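Local coordinates for putative fructose-aminoacid-6-phosphate deglycase (Bacillus subtilis, PDB 3EUA), which converts a range of fructosamine 6-phosphates to glucose 6-phosphate and a free amino acid, at residues 168-179 with 297-306. Residues are numbered along the deposited sequence; the frame is centred on the assembly and turned at random.
Sequences LQAVYEKALKQE and LVLNRVLRSY
Val298 is the knob of a knobs-into-holes contact, its side chain sitting among Leu168, Val171, Tyr172 and Ala175. Its two methyls divide the work: CG2 lies 3.7 Å from Leu168 CD1 and also meets the Tyr172 ring at its edge, in plane, while CG1, anti to the backbone N (chi1 -174°), turns to the methyl of Ala175. One turn on, Val302 CG2 shares that methyl, 3.8 Å from Ala175 CB. The buried Tyr172 ring belongs to the same tight packing: Arg301 CB stands 3.9 Å from its centroid, almost on the ring normal, a CH-pi contact. A serine in place of Tyr172 would probably open a gap beside Val298 and leave the aliphatic part of Arg301 without the ring that supports it. Here the helix axes come within 9.5 Å, their N-to-C directions 40° apart. Segment 297-306 lies in the second SIS region, an alpha/beta fold with a parallel sheet: helix 288-313 packs against strand 273-277 through Val302 and Leu276, and the long helix 158-190 packs alongside it. Toward solvent the contact turns looser and more polar, between the partly exposed Leu176 and Arg301. The arginine chain bends at chi2 (62°), and its guanidinium, nearly perpendicular to the Tyr172 ring, takes Leu176 CD1 over one face. The far end is buried again: Glu179 CG packs on Val302 CG1 at 3.6 Å, and Tyr306 OH gives Glu179 OE1 a weak hydrogen bond; this carboxylate is held chiefly by Asn182, with Tyr281 bonded to OE2.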
ATOM      1  N   LEU A 168     -10.504 -25.912  -4.868  1.00 20.31           N
ATOM      2  CA  LEU A 168      -9.440 -25.115  -5.489  1.00 19.94           C
ATOM      3  C   LEU A 168      -8.166 -25.913  -5.818  1.00 20.26           C
ATOM      4  O   LEU A 168      -7.421 -25.536  -6.718  1.00 20.22           O
ATOM      5  CB  LEU A 168      -9.080 -23.912  -4.604  1.00 20.12           C
ATOM      6  CG  LEU A 168      -8.530 -22.714  -5.364  1.00 19.68           C
ATOM      7  CD1 LEU A 168      -9.655 -22.157  -6.288  1.00 20.83           C
ATOM      8  CD2 LEU A 168      -8.033 -21.669  -4.401  1.00 20.48           C
ATOM      9  N   GLN A 169      -7.891 -27.007  -5.108  1.00 20.57           N
ATOM     10  CA  GLN A 169      -6.687 -27.762  -5.437  1.00 20.95           C
ATOM     11  C   GLN A 169      -6.792 -28.296  -6.863  1.00 20.63           C
ATOM     12  O   GLN A 169      -5.815 -28.277  -7.576  1.00 20.92           O
ATOM     13  CB  GLN A 169      -6.394 -28.898  -4.466  1.00 21.59           C
ATOM     14  CG  GLN A 169      -5.022 -29.572  -4.690  1.00 22.18           C
ATOM     15  CD  GLN A 169      -3.865 -28.636  -4.511  1.00 23.67           C
ATOM     16  OE1 GLN A 169      -3.914 -27.718  -3.672  1.00 23.90           O
ATOM     17  NE2 GLN A 169      -2.770 -28.878  -5.264  1.00 26.30           N
ATOM     18  N   ALA A 170      -7.972 -28.749  -7.285  1.00 20.59           N
ATOM     19  CA  ALA A 170      -8.140 -29.253  -8.642  1.00 20.57           C
ATOM     20  C   ALA A 170      -7.910 -28.115  -9.647  1.00 20.48           C
ATOM     21  O   ALA A 170      -7.356 -28.336 -10.732  1.00 20.22           O
ATOM     22  CB  ALA A 170      -9.520 -29.869  -8.821  1.00 21.15           C
ATOM     23  N   VAL A 171      -8.302 -26.896  -9.261  1.00 20.69           N
ATOM     24  CA  VAL A 171      -8.097 -25.704 -10.105  1.00 20.44           C
ATOM     25  C   VAL A 171      -6.589 -25.468 -10.280  1.00 20.87           C
ATOM     26  O   VAL A 171      -6.128 -25.206 -11.398  1.00 20.48           O
ATOM     27  CB  VAL A 171      -8.770 -24.413  -9.516  1.00 20.90           C
ATOM     28  CG1 VAL A 171      -8.653 -23.245 -10.500  1.00 18.73           C
ATOM     29  CG2 VAL A 171     -10.274 -24.650  -9.165  1.00 19.49           C
ATOM     30  N   TYR A 172      -5.844 -25.553  -9.172  1.00 20.38           N
ATOM     31  CA  TYR A 172      -4.384 -25.429  -9.185  1.00 20.30           C
ATOM     32  C   TYR A 172      -3.763 -26.415 -10.150  1.00 20.52           C
ATOM     33  O   TYR A 172      -2.955 -26.046 -10.969  1.00 20.33           O
ATOM     34  CB  TYR A 172      -3.848 -25.737  -7.804  1.00 19.52           C
ATOM     35  CG  TYR A 172      -3.934 -24.670  -6.738  1.00 19.87           C
ATOM     36  CD1 TYR A 172      -4.738 -23.541  -6.848  1.00 19.70           C
ATOM     37  CD2 TYR A 172      -3.240 -24.855  -5.570  1.00 18.60           C
ATOM     38  CE1 TYR A 172      -4.789 -22.590  -5.810  1.00 20.16           C
ATOM     39  CE2 TYR A 172      -3.266 -23.931  -4.551  1.00 21.74           C
ATOM     40  CZ  TYR A 172      -4.033 -22.808  -4.659  1.00 19.66           C
ATOM     41  OH  TYR A 172      -4.023 -21.966  -3.571  1.00 20.53           O
ATOM     42  N   GLU A 173      -4.197 -27.671 -10.101  1.00 20.79           N
ATOM     43  CA  GLU A 173      -3.603 -28.722 -10.940  1.00 22.59           C
ATOM     44  C   GLU A 173      -3.818 -28.464 -12.401  1.00 22.03           C
ATOM     45  O   GLU A 173      -2.925 -28.635 -13.227  1.00 21.72           O
ATOM     46  CB  GLU A 173      -4.190 -30.101 -10.638  1.00 22.30           C
ATOM     47  CG  GLU A 173      -4.046 -30.591  -9.208  1.00 28.82           C
ATOM     48  CD  GLU A 173      -2.619 -30.775  -8.720  1.00 34.01           C
ATOM     49  OE1 GLU A 173      -1.692 -30.936  -9.543  1.00 38.91           O
ATOM     50  OE2 GLU A 173      -2.435 -30.789  -7.475  1.00 41.11           O
ATOM     51  N   LYS A 174      -5.041 -28.103 -12.723  1.00 22.59           N
ATOM     52  CA  LYS A 174      -5.347 -27.840 -14.121  1.00 22.84           C
ATOM     53  C   LYS A 174      -4.618 -26.600 -14.605  1.00 22.26           C
ATOM     54  O   LYS A 174      -4.092 -26.580 -15.709  1.00 21.36           O
ATOM     55  CB  LYS A 174      -6.835 -27.636 -14.392  1.00 23.16           C
ATOM     56  CG  LYS A 174      -7.684 -28.821 -14.171  1.00 24.25           C
ATOM     57  CD  LYS A 174      -9.059 -28.552 -14.676  1.00 27.66           C
ATOM     58  CE  LYS A 174     -10.038 -29.641 -14.298  1.00 30.34           C
ATOM     59  NZ  LYS A 174     -10.272 -29.596 -12.834  1.00 33.07           N
ATOM     60  N   ALA A 175      -4.591 -25.569 -13.768  1.00 21.50           N
ATOM     61  CA  ALA A 175      -3.905 -24.320 -14.116  1.00 21.39           C
ATOM     62  C   ALA A 175      -2.394 -24.518 -14.297  1.00 21.31           C
ATOM     63  O   ALA A 175      -1.802 -23.981 -15.228  1.00 21.22           O
ATOM     64  CB  ALA A 175      -4.196 -23.247 -13.059  1.00 20.91           C
ATOM     65  N   LEU A 176      -1.768 -25.291 -13.415  1.00 21.78           N
ATOM     66  CA  LEU A 176      -0.316 -25.597 -13.512  1.00 22.18           C
ATOM     67  C   LEU A 176       0.016 -26.323 -14.813  1.00 23.28           C
ATOM     68  O   LEU A 176       1.023 -26.030 -15.451  1.00 23.25           O
ATOM     69  CB  LEU A 176       0.148 -26.433 -12.306  1.00 21.64           C
ATOM     70  CG  LEU A 176       0.098 -25.581 -11.053  1.00 20.27           C
ATOM     71  CD1 LEU A 176       0.219 -26.419  -9.745  1.00 20.80           C
ATOM     72  CD2 LEU A 176       1.174 -24.488 -11.149  1.00 22.28           C
ATOM     73  N   LYS A 177      -0.826 -27.291 -15.171  1.00 23.81           N
ATOM     74  CA  LYS A 177      -0.649 -28.090 -16.376  1.00 25.22           C
ATOM     75  C   LYS A 177      -0.759 -27.210 -17.594  1.00 25.09           C
ATOM     76  O   LYS A 177       0.063 -27.247 -18.515  1.00 25.10           O
ATOM     77  CB  LYS A 177      -1.753 -29.154 -16.427  1.00 25.52           C
ATOM     78  CG  LYS A 177      -1.826 -30.054 -17.659  1.00 27.47           C
ATOM     79  CD  LYS A 177      -2.968 -31.083 -17.450  1.00 28.20           C
ATOM     80  CE  LYS A 177      -3.256 -32.000 -18.658  1.00 31.63           C
ATOM     81  NZ  LYS A 177      -3.907 -31.305 -19.833  1.00 36.49           N
ATOM     82  N   GLN A 178      -1.799 -26.400 -17.591  1.00 24.98           N
ATOM     83  CA  GLN A 178      -2.052 -25.496 -18.688  1.00 26.12           C
ATOM     84  C   GLN A 178      -0.972 -24.436 -18.867  1.00 25.29           C
ATOM     85  O   GLN A 178      -0.719 -24.004 -19.986  1.00 24.80           O
ATOM     86  CB  GLN A 178      -3.440 -24.854 -18.493  1.00 25.88           C
ATOM     87  CG  GLN A 178      -3.706 -23.572 -19.236  1.00 28.64           C
ATOM     88  CD  GLN A 178      -5.107 -23.040 -18.981  1.00 29.48           C
ATOM     89  OE1 GLN A 178      -6.058 -23.816 -18.848  1.00 36.28           O
ATOM     90  NE2 GLN A 178      -5.247 -21.721 -18.964  1.00 32.29           N
ATOM     91  N   GLU A 179      -0.315 -24.040 -17.781  1.00 24.61           N
ATOM     92  CA  GLU A 179       0.736 -23.001 -17.830  1.00 24.99           C
ATOM     93  C   GLU A 179       2.192 -23.472 -17.892  1.00 24.64           C
ATOM     94  O   GLU A 179       3.104 -22.630 -17.994  1.00 24.08           O
ATOM     95  CB  GLU A 179       0.597 -22.101 -16.582  1.00 25.44           C
ATOM     96  CG  GLU A 179      -0.681 -21.265 -16.515  1.00 26.69           C
ATOM     97  CD  GLU A 179      -0.647 -20.037 -17.422  1.00 30.64           C
ATOM     98  OE1 GLU A 179       0.063 -20.066 -18.441  1.00 33.58           O
ATOM     99  OE2 GLU A 179      -1.340 -19.034 -17.121  1.00 33.09           O
ATOM    100  N   LEU A 297      -5.393 -16.842  -5.195  1.00 17.81           N
ATOM    101  CA  LEU A 297      -4.688 -18.059  -4.727  1.00 17.96           C
ATOM    102  C   LEU A 297      -4.195 -18.863  -5.909  1.00 17.88           C
ATOM    103  O   LEU A 297      -3.054 -19.351  -5.918  1.00 18.58           O
ATOM    104  CB  LEU A 297      -5.553 -18.939  -3.854  1.00 17.70           C
ATOM    105  CG  LEU A 297      -5.801 -18.449  -2.442  1.00 19.83           C
ATOM    106  CD1 LEU A 297      -6.309 -16.992  -2.378  1.00 19.38           C
ATOM    107  CD2 LEU A 297      -6.789 -19.381  -1.780  1.00 20.16           C
ATOM    108  N   VAL A 298      -5.022 -18.981  -6.919  1.00 17.68           N
ATOM    109  CA  VAL A 298      -4.637 -19.709  -8.129  1.00 17.55           C
ATOM    110  C   VAL A 298      -3.528 -18.983  -8.889  1.00 17.40           C
ATOM    111  O   VAL A 298      -2.579 -19.595  -9.340  1.00 18.29           O
ATOM    112  CB  VAL A 298      -5.829 -19.865  -9.080  1.00 17.26           C
ATOM    113  CG1 VAL A 298      -5.405 -20.755 -10.232  1.00 15.86           C
ATOM    114  CG2 VAL A 298      -7.018 -20.502  -8.340  1.00 18.63           C
ATOM    115  N   LEU A 299      -3.675 -17.664  -9.038  1.00 17.54           N
ATOM    116  CA  LEU A 299      -2.676 -16.842  -9.726  1.00 17.86           C
ATOM    117  C   LEU A 299      -1.329 -16.978  -9.002  1.00 17.38           C
ATOM    118  O   LEU A 299      -0.272 -17.176  -9.628  1.00 17.44           O
ATOM    119  CB  LEU A 299      -3.168 -15.381  -9.838  1.00 17.98           C
ATOM    120  CG  LEU A 299      -4.302 -15.054 -10.847  1.00 17.31           C
ATOM    121  CD1 LEU A 299      -4.975 -13.689 -10.591  1.00 16.17           C
ATOM    122  CD2 LEU A 299      -3.706 -15.137 -12.282  1.00 18.44           C
ATOM    123  N   ASN A 300      -1.380 -16.937  -7.683  1.00 17.46           N
ATOM    124  CA  ASN A 300      -0.191 -17.101  -6.884  1.00 18.41           C
ATOM    125  C   ASN A 300       0.495 -18.454  -7.079  1.00 18.16           C
ATOM    126  O   ASN A 300       1.740 -18.527  -7.120  1.00 18.39           O
ATOM    127  CB  ASN A 300      -0.518 -16.960  -5.409  1.00 17.89           C
ATOM    128  CG  ASN A 300       0.702 -16.986  -4.563  1.00 21.11           C
ATOM    129  OD1 ASN A 300       1.560 -16.136  -4.719  1.00 22.49           O
ATOM    130  ND2 ASN A 300       0.778 -17.935  -3.612  1.00 20.79           N
ATOM    131  N   ARG A 301      -0.305 -19.517  -7.146  1.00 18.48           N
ATOM    132  CA  ARG A 301       0.242 -20.865  -7.329  1.00 18.44           C
ATOM    133  C   ARG A 301       0.903 -21.004  -8.693  1.00 18.08           C
ATOM    134  O   ARG A 301       1.970 -21.577  -8.829  1.00 18.22           O
ATOM    135  CB  ARG A 301      -0.853 -21.912  -7.183  1.00 18.87           C
ATOM    136  CG  ARG A 301      -0.381 -23.379  -7.342  1.00 18.76           C
ATOM    137  CD  ARG A 301       0.666 -23.768  -6.253  1.00 20.95           C
ATOM    138  NE  ARG A 301       1.347 -25.031  -6.522  1.00 20.33           N
ATOM    139  CZ  ARG A 301       2.455 -25.162  -7.251  1.00 21.69           C
ATOM    140  NH1 ARG A 301       3.043 -24.132  -7.827  1.00 22.64           N
ATOM    141  NH2 ARG A 301       2.988 -26.355  -7.410  1.00 24.21           N
ATOM    142  N   VAL A 302       0.257 -20.476  -9.732  1.00 18.95           N
ATOM    143  CA  VAL A 302       0.834 -20.537 -11.088  1.00 18.60           C
ATOM    144  C   VAL A 302       2.159 -19.787 -11.145  1.00 19.14           C
ATOM    145  O   VAL A 302       3.146 -20.282 -11.710  1.00 19.34           O
ATOM    146  CB  VAL A 302      -0.136 -19.967 -12.112  1.00 18.77           C
ATOM    147  CG1 VAL A 302       0.542 -19.774 -13.466  1.00 18.97           C
ATOM    148  CG2 VAL A 302      -1.384 -20.886 -12.206  1.00 18.53           C
ATOM    149  N   LEU A 303       2.194 -18.606 -10.524  1.00 19.67           N
ATOM    150  CA  LEU A 303       3.402 -17.780 -10.470  1.00 19.63           C
ATOM    151  C   LEU A 303       4.560 -18.512  -9.803  1.00 20.59           C
ATOM    152  O   LEU A 303       5.706 -18.332 -10.194  1.00 20.47           O
ATOM    153  CB  LEU A 303       3.128 -16.456  -9.766  1.00 19.53           C
ATOM    154  CG  LEU A 303       2.434 -15.374 -10.588  1.00 18.99           C
ATOM    155  CD1 LEU A 303       2.075 -14.236  -9.682  1.00 17.81           C
ATOM    156  CD2 LEU A 303       3.329 -14.921 -11.768  1.00 18.58           C
ATOM    157  N   ARG A 304       4.263 -19.368  -8.833  1.00 21.98           N
ATOM    158  CA  ARG A 304       5.321 -20.139  -8.209  1.00 23.21           C
ATOM    159  C   ARG A 304       5.982 -21.057  -9.233  1.00 22.04           C
ATOM    160  O   ARG A 304       7.169 -21.272  -9.141  1.00 22.56           O
ATOM    161  CB  ARG A 304       4.821 -20.986  -7.052  1.00 24.56           C
ATOM    162  CG  ARG A 304       5.957 -21.626  -6.220  1.00 30.02           C
ATOM    163  CD  ARG A 304       6.471 -20.623  -5.260  1.00 37.27           C
ATOM    164  NE  ARG A 304       7.638 -21.048  -4.498  1.00 40.59           N
ATOM    165  CZ  ARG A 304       8.120 -20.377  -3.443  1.00 42.39           C
ATOM    166  NH1 ARG A 304       9.190 -20.834  -2.800  1.00 42.30           N
ATOM    167  NH2 ARG A 304       7.519 -19.268  -2.998  1.00 42.19           N
ATOM    168  N   SER A 305       5.237 -21.612 -10.189  1.00 21.75           N
ATOM    169  CA  SER A 305       5.831 -22.484 -11.194  1.00 21.53           C
ATOM    170  C   SER A 305       6.725 -21.665 -12.132  1.00 21.26           C
ATOM    171  O   SER A 305       7.752 -22.152 -12.607  1.00 20.44           O
ATOM    172  CB  SER A 305       4.744 -23.262 -11.943  1.00 22.21           C
ATOM    173  OG  SER A 305       3.934 -22.410 -12.722  1.00 21.42           O
ATOM    174  N   TYR A 306       6.343 -20.403 -12.371  1.00 20.85           N
ATOM    175  CA  TYR A 306       7.129 -19.499 -13.199  1.00 20.37           C
ATOM    176  C   TYR A 306       8.445 -19.217 -12.479  1.00 20.10           C
ATOM    177  O   TYR A 306       9.499 -19.221 -13.110  1.00 20.82           O
ATOM    178  CB  TYR A 306       6.382 -18.192 -13.490  1.00 20.32           C
ATOM    179  CG  TYR A 306       5.328 -18.219 -14.597  1.00 21.44           C
ATOM    180  CD1 TYR A 306       4.297 -19.152 -14.604  1.00 22.56           C
ATOM    181  CD2 TYR A 306       5.334 -17.250 -15.608  1.00 22.73           C
ATOM    182  CE1 TYR A 306       3.330 -19.154 -15.601  1.00 21.71           C
ATOM    183  CE2 TYR A 306       4.370 -17.239 -16.604  1.00 22.78           C
ATOM    184  CZ  TYR A 306       3.368 -18.187 -16.600  1.00 22.23           C
ATOM    185  OH  TYR A 306       2.411 -18.163 -17.604  1.00 21.32           O
TER